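Local atomic coordinates of LanC-like protein GCR2 (Arabidopsis thaliana, PDB entry 3T33), a protein that binds zinc, belongs to the lanthionine synthetase C-like family and may play a role in abscisic acid signaling. Residues V63-E66 with T67-S71; T87-L90 with L91-S94; L104-C107 with L108-V111. One frame throughout, in Å; residues are numbered along the deposited sequence.

Contact 1 of 3, residues V63-E66 with T67-S71; sequences VVWE and TWERS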
# COMPACT_ATOMS: atom_id res chain seq x y z
N VAL A 63 -14.26 0.98 13.18
CA VAL A 63 -13.25 2.02 13.02
C VAL A 63 -13.87 3.43 13.05
O VAL A 63 -13.34 4.29 13.70
CB VAL A 63 -12.41 1.82 11.70
CG1 VAL A 63 -11.45 3.03 11.50
CG2 VAL A 63 -11.61 0.55 11.78
N VAL A 64 -14.99 3.63 12.34
CA VAL A 64 -15.76 4.87 12.41
C VAL A 64 -16.24 5.16 13.83
O VAL A 64 -16.13 6.29 14.28
CB VAL A 64 -16.96 4.89 11.45
CG1 VAL A 64 -17.81 6.15 11.66
CG2 VAL A 64 -16.47 4.86 10.01
N TRP A 65 -16.70 4.13 14.56
CA TRP A 65 -17.09 4.32 15.96
C TRP A 65 -15.97 4.96 16.79
O TRP A 65 -16.18 5.99 17.41
CB TRP A 65 -17.59 3.05 16.63
CG TRP A 65 -18.17 3.39 17.96
CD1 TRP A 65 -17.63 3.10 19.19
CD2 TRP A 65 -19.36 4.14 18.20
NE1 TRP A 65 -18.43 3.61 20.18
CE2 TRP A 65 -19.49 4.27 19.59
CE3 TRP A 65 -20.34 4.72 17.37
CZ2 TRP A 65 -20.56 4.96 20.18
CZ3 TRP A 65 -21.41 5.41 17.96
CH2 TRP A 65 -21.51 5.50 19.34
N GLU A 66 -14.77 4.37 16.72
CA GLU A 66 -13.67 4.67 17.62
C GLU A 66 -12.94 5.93 17.25
O GLU A 66 -12.50 6.64 18.12
CB GLU A 66 -12.66 3.52 17.63
CG GLU A 66 -13.15 2.23 18.25
CD GLU A 66 -13.62 2.42 19.71
OE1 GLU A 66 -13.05 3.30 20.41
OE2 GLU A 66 -14.59 1.73 20.16
N THR A 67 -12.80 6.23 15.96
CA THR A 67 -11.92 7.29 15.56
C THR A 67 -12.70 8.56 15.37
O THR A 67 -12.12 9.63 15.30
CB THR A 67 -11.14 6.94 14.24
OG1 THR A 67 -12.03 6.76 13.13
CG2 THR A 67 -10.26 5.72 14.42
N TRP A 68 -14.02 8.45 15.26
CA TRP A 68 -14.87 9.61 14.99
C TRP A 68 -15.88 9.88 16.10
O TRP A 68 -15.90 10.97 16.68
CB TRP A 68 -15.59 9.44 13.65
CG TRP A 68 -16.24 10.69 13.16
CD1 TRP A 68 -17.57 10.89 12.94
CD2 TRP A 68 -15.59 11.93 12.83
NE1 TRP A 68 -17.80 12.17 12.49
CE2 TRP A 68 -16.60 12.82 12.41
CE3 TRP A 68 -14.27 12.36 12.85
CZ2 TRP A 68 -16.31 14.13 12.02
CZ3 TRP A 68 -13.98 13.65 12.45
CH2 TRP A 68 -15.00 14.52 12.04
N GLU A 69 -16.74 8.91 16.38
CA GLU A 69 -17.84 9.11 17.36
C GLU A 69 -17.39 9.11 18.81
O GLU A 69 -17.60 10.10 19.51
CB GLU A 69 -19.05 8.17 17.11
CG GLU A 69 -19.78 8.43 15.77
CD GLU A 69 -20.65 9.69 15.81
OE1 GLU A 69 -20.92 10.17 16.94
OE2 GLU A 69 -21.07 10.21 14.74
N ARG A 70 -16.74 8.04 19.26
CA ARG A 70 -16.19 8.00 20.60
C ARG A 70 -15.40 9.30 20.94
O ARG A 70 -15.61 9.94 21.99
CB ARG A 70 -15.26 6.79 20.75
CG ARG A 70 -14.45 6.79 22.06
CD ARG A 70 -15.26 6.14 23.19
NE ARG A 70 -15.66 4.78 22.80
CZ ARG A 70 -14.94 3.68 23.05
NH1 ARG A 70 -13.79 3.76 23.71
NH2 ARG A 70 -15.39 2.49 22.63
N SER A 71 -14.48 9.66 20.05
CA SER A 71 -13.54 10.74 20.26
C SER A 71 -14.26 12.10 20.17
O SER A 71 -13.62 13.14 20.26
CB SER A 71 -12.41 10.63 19.21
OG SER A 71 -12.87 11.02 17.91

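Contact 2 of 3, residues T87-L90 with L91-S94; sequences TAYL and LFKS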
# COMPACT_ATOMS: atom_id res chain seq x y z
N THR A 87 -9.23 7.04 8.27
CA THR A 87 -10.65 6.71 8.34
C THR A 87 -11.39 7.24 7.15
O THR A 87 -12.17 6.49 6.53
CB THR A 87 -11.24 7.25 9.66
OG1 THR A 87 -10.58 6.57 10.75
CG2 THR A 87 -12.72 7.01 9.73
N ALA A 88 -11.14 8.51 6.77
CA ALA A 88 -11.75 9.05 5.59
C ALA A 88 -11.44 8.19 4.36
O ALA A 88 -12.29 7.97 3.48
CB ALA A 88 -11.25 10.53 5.35
N TYR A 89 -10.20 7.74 4.24
CA TYR A 89 -9.81 6.97 3.07
C TYR A 89 -10.50 5.63 3.02
O TYR A 89 -10.93 5.16 1.99
CB TYR A 89 -8.26 6.84 2.99
CG TYR A 89 -7.76 6.60 1.60
CD1 TYR A 89 -8.39 7.14 0.47
CD2 TYR A 89 -6.70 5.73 1.38
CE1 TYR A 89 -7.92 6.85 -0.83
CE2 TYR A 89 -6.24 5.45 0.12
CZ TYR A 89 -6.82 6.01 -0.98
OH TYR A 89 -6.25 5.63 -2.21
N LEU A 90 -10.63 5.02 4.17
CA LEU A 90 -11.36 3.75 4.27
C LEU A 90 -12.82 3.95 3.82
O LEU A 90 -13.42 3.08 3.15
CB LEU A 90 -11.25 3.21 5.69
CG LEU A 90 -12.22 2.01 5.96
CD1 LEU A 90 -11.90 0.79 5.05
CD2 LEU A 90 -12.19 1.62 7.47
N LEU A 91 -13.39 5.12 4.19
CA LEU A 91 -14.77 5.49 3.85
C LEU A 91 -14.89 5.75 2.39
O LEU A 91 -15.91 5.38 1.75
CB LEU A 91 -15.20 6.71 4.68
CG LEU A 91 -15.67 6.29 6.07
CD1 LEU A 91 -15.70 7.49 6.96
CD2 LEU A 91 -17.07 5.70 5.97
N PHE A 92 -13.88 6.43 1.85
CA PHE A 92 -13.77 6.59 0.40
C PHE A 92 -13.71 5.21 -0.38
O PHE A 92 -14.41 5.02 -1.36
CB PHE A 92 -12.57 7.48 0.03
CG PHE A 92 -12.53 7.85 -1.43
CD1 PHE A 92 -13.49 8.68 -1.97
CD2 PHE A 92 -11.58 7.31 -2.27
CE1 PHE A 92 -13.51 8.98 -3.34
CE2 PHE A 92 -11.60 7.60 -3.66
CZ PHE A 92 -12.57 8.46 -4.17
N LYS A 93 -12.86 4.30 0.05
CA LYS A 93 -12.75 2.99 -0.56
C LYS A 93 -14.11 2.25 -0.48
O LYS A 93 -14.54 1.55 -1.41
CB LYS A 93 -11.72 2.19 0.22
CG LYS A 93 -11.65 0.76 -0.19
CD LYS A 93 -10.52 0.49 -1.19
CE LYS A 93 -11.01 0.36 -2.53
NZ LYS A 93 -9.86 0.38 -3.49
N SER A 94 -14.80 2.43 0.62
CA SER A 94 -16.09 1.82 0.81
C SER A 94 -17.12 2.44 -0.10
O SER A 94 -18.00 1.76 -0.64
CB SER A 94 -16.54 2.01 2.24
OG SER A 94 -17.77 1.36 2.42

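Contact 3 of 3, residues L104-C107 with L108-V111; sequences LKLC and LENV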
# COMPACT_ATOMS: atom_id res chain seq x y z
N LEU A 104 -19.25 8.60 1.33
CA LEU A 104 -18.56 9.74 0.73
C LEU A 104 -18.74 11.02 1.55
O LEU A 104 -17.78 11.74 1.77
CB LEU A 104 -19.07 9.94 -0.68
CG LEU A 104 -18.53 11.10 -1.53
CD1 LEU A 104 -17.01 10.91 -1.77
CD2 LEU A 104 -19.27 11.11 -2.82
N LYS A 105 -19.95 11.26 2.04
CA LYS A 105 -20.22 12.44 2.87
C LYS A 105 -19.43 12.36 4.14
O LYS A 105 -18.86 13.33 4.58
CB LYS A 105 -21.73 12.60 3.18
CG LYS A 105 -22.41 13.53 2.18
CD LYS A 105 -23.87 13.19 1.95
CE LYS A 105 -24.27 13.51 0.50
NZ LYS A 105 -25.11 12.39 -0.14
N LEU A 106 -19.41 11.20 4.75
CA LEU A 106 -18.77 11.12 6.03
C LEU A 106 -17.27 11.37 5.79
O LEU A 106 -16.62 12.10 6.57
CB LEU A 106 -19.00 9.76 6.68
CG LEU A 106 -18.48 9.74 8.11
CD1 LEU A 106 -19.15 10.92 8.89
CD2 LEU A 106 -18.73 8.40 8.80
N CYS A 107 -16.76 10.73 4.72
CA CYS A 107 -15.42 10.95 4.18
C CYS A 107 -15.07 12.42 4.24
O CYS A 107 -14.13 12.81 4.93
CB CYS A 107 -15.33 10.46 2.72
SG CYS A 107 -13.65 10.83 1.99
N LEU A 108 -15.86 13.23 3.53
CA LEU A 108 -15.62 14.66 3.45
C LEU A 108 -15.69 15.40 4.76
O LEU A 108 -14.97 16.38 4.96
CB LEU A 108 -16.56 15.32 2.45
CG LEU A 108 -16.07 15.04 1.04
CD1 LEU A 108 -17.16 15.39 0.07
CD2 LEU A 108 -14.81 15.79 0.73
N GLU A 109 -16.55 14.93 5.66
CA GLU A 109 -16.57 15.50 6.98
C GLU A 109 -15.27 15.19 7.71
O GLU A 109 -14.74 16.07 8.40
CB GLU A 109 -17.74 15.00 7.83
CG GLU A 109 -19.04 15.13 7.18
CD GLU A 109 -20.19 14.98 8.16
OE1 GLU A 109 -19.96 14.63 9.36
OE2 GLU A 109 -21.33 15.25 7.70
N ASN A 110 -14.77 13.95 7.58
CA ASN A 110 -13.48 13.62 8.20
C ASN A 110 -12.33 14.45 7.63
O ASN A 110 -11.43 14.82 8.38
CB ASN A 110 -13.14 12.16 7.99
CG ASN A 110 -14.05 11.20 8.77
OD1 ASN A 110 -13.72 10.03 8.89
ND2 ASN A 110 -15.15 11.69 9.31
N VAL A 111 -12.36 14.70 6.31
CA VAL A 111 -11.28 15.41 5.58
C VAL A 111 -11.20 16.85 6.11
O VAL A 111 -10.13 17.32 6.56
CB VAL A 111 -11.49 15.40 4.05
CG1 VAL A 111 -10.40 16.14 3.34
CG2 VAL A 111 -11.47 13.95 3.50

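Contact 1 of 3, residues V63-E66 with T67-S71
Where residues 63-66 run into 67-71, helix 45-69 widens into a pi-type turn at 67-69: Thr-67 N still bonds to Val-63 O four residues back, but Arg-70 N reaches five back to Trp-65 O at 2.8 Å, nearly straight at 169°. Between these two, Trp-68 N bonds to Val-64 O at 3.2 Å, and Glu-69 N adds only a weak bond to the same oxygen. Val-63 O is gripped twice by Thr-67, because the OG1 hydroxyl folds back onto it at 2.9 Å from above the carbonyl plane. With chi1 at 63°, OG1 sits between the backbone N and the carbonyl carbon, which is what brings it round to the preceding turn. The same hydroxyl is hydrogen-bonded to Thr-87 OG1, joining this turn to helix 84-98.

On another side of the turn, Glu-66 and Arg-70 run side by side in the same direction. Glu-66 OE2 forms a salt bridge with Arg-70 NH2 at 2.7 Å, while OE1 lies 3.2 Å above the guanidinium plane. The two planes are almost perpendicular (88°) and both carboxylate oxygens lie on the same side of the guanidinium, OE1 over its centre and OE2 above NH2. OE2 also forms a salt bridge with Lys-62, so one carboxylate oxygen is shared by two cations. The Trp-65 indole receives Glu-69 CB over its six-membered ring, a CH-pi contact of 4.0 Å from CB to the centroid.

Val-63 packs on Thr-87 and Val-64 on Leu-91 of helix 84-98; Val-64 also touches Leu-106 of helix 101-118, while the Trp-68 indole lies against Leu-106, Asn-110 and Ala-113 of helix 101-118.

Contact 2 of 3, residues T87-L90 with L91-S94
Leu-91 lies alongside Thr-87 one turn earlier in helix 84-98, a regular alpha-helix in the all-helical fold of this LanC-like protein. Four consecutive i to i+4 bonds hold the segment, from Leu-91 N to Thr-87 O through to Ser-94 N to Leu-90 O.

All eight residues are buried, so the contrast is between close packing against the helix's own backbone and looser meetings of side-chain ends. The close part lies at two successive carbonyls: Phe-92 N to Ala-88 O, at 2.7 Å, is the shortest of the four bonds, and the Leu-91 branch comes down on the other, its CG 3.5 Å from Thr-87 O. Leu-91 CG stands beside its backbone N (chi1 -82°), which keeps the branch over the preceding turn. Farther out, the Thr-87 and Leu-91 side chains lie side by side, pointing the same way, with CG2 of the threonine and CD1 of the leucine 4.1 Å apart, beside Asn-110 and Leu-106 of helix 101-118.

Contact between the two aromatic rings is similarly slight. Tyr-89 and Phe-92 both touch Leu-136 of helix 130-144, and the Tyr-89 ring also meets that of Tyr-397. Polar ends leave the segment for partners elsewhere: Lys-93 NZ forms a salt bridge with Asp-401, which would probably offset its buried charge, and Ser-94 OG bonds to Asp-103. Between the rings themselves, which cross obliquely, the nearest atoms are Tyr-89 CE1 and Phe-92 CD2, separated by 4.0 Å.

Contact 3 of 3, residues L104-C107 with L108-V111
Leu-106 O accepts the shortest bond here, from Asn-110 N at 2.8 Å with an N-H...O angle of 160°. A chi1 of -70° turns the Asn-110 amide back along the helix, bringing ND2 within 3.1 Å of Leu-106 O, although the angle is too poor for a second hydrogen bond. ND2 also lies 4.0 Å from Leu-106 CG, so the amide and the leucine branch pack against each other at an oblique angle. Glu-109 crosses the same leucine at about a right angle, its OE1 3.8 Å from Leu-106 CD1, while its aliphatic CG rests 3.2 Å from Lys-105 O.

These are successive turns of helix 101-118, one of the many helices that make up the strandless LanC-like fold. Leu-106 and Asn-110 look toward helices 45-69 and 84-98, and Leu-91 of the latter packs on each of them. Another side of the helix carries Leu-104 and Leu-108, both of which touch Ala-140 and Leu-144 of helix 130-144. Cys-107 and Val-111 are one turn apart, joined by the bond from Val-111 N to Cys-107 O. Val-111 CG2 comes within 3.2 Å of that oxygen, and touches Cys-107 SG more loosely at 4.1 Å.

In the fold
The three contacts follow one another along the chain on three successive helices, 45-69, 84-98 and 101-118, all on the same side of the protein's centre. Contacts 2 and 3 are the closest pair, with centres about 8 Å apart; the centre of contact 1 is about 13 Å from each. All three touch in pairs: Val-64 of contact 1, Leu-91 of contact 2 and Leu-106 of contact 3 pack against one another, and Ala-88 meets Asn-110 between contacts 2 and 3. Residues from each helix therefore share one apolar junction, which joins the end of helix 45-69 to the next two helices, away from the zinc site at Cys-288, Cys-333 and His-334.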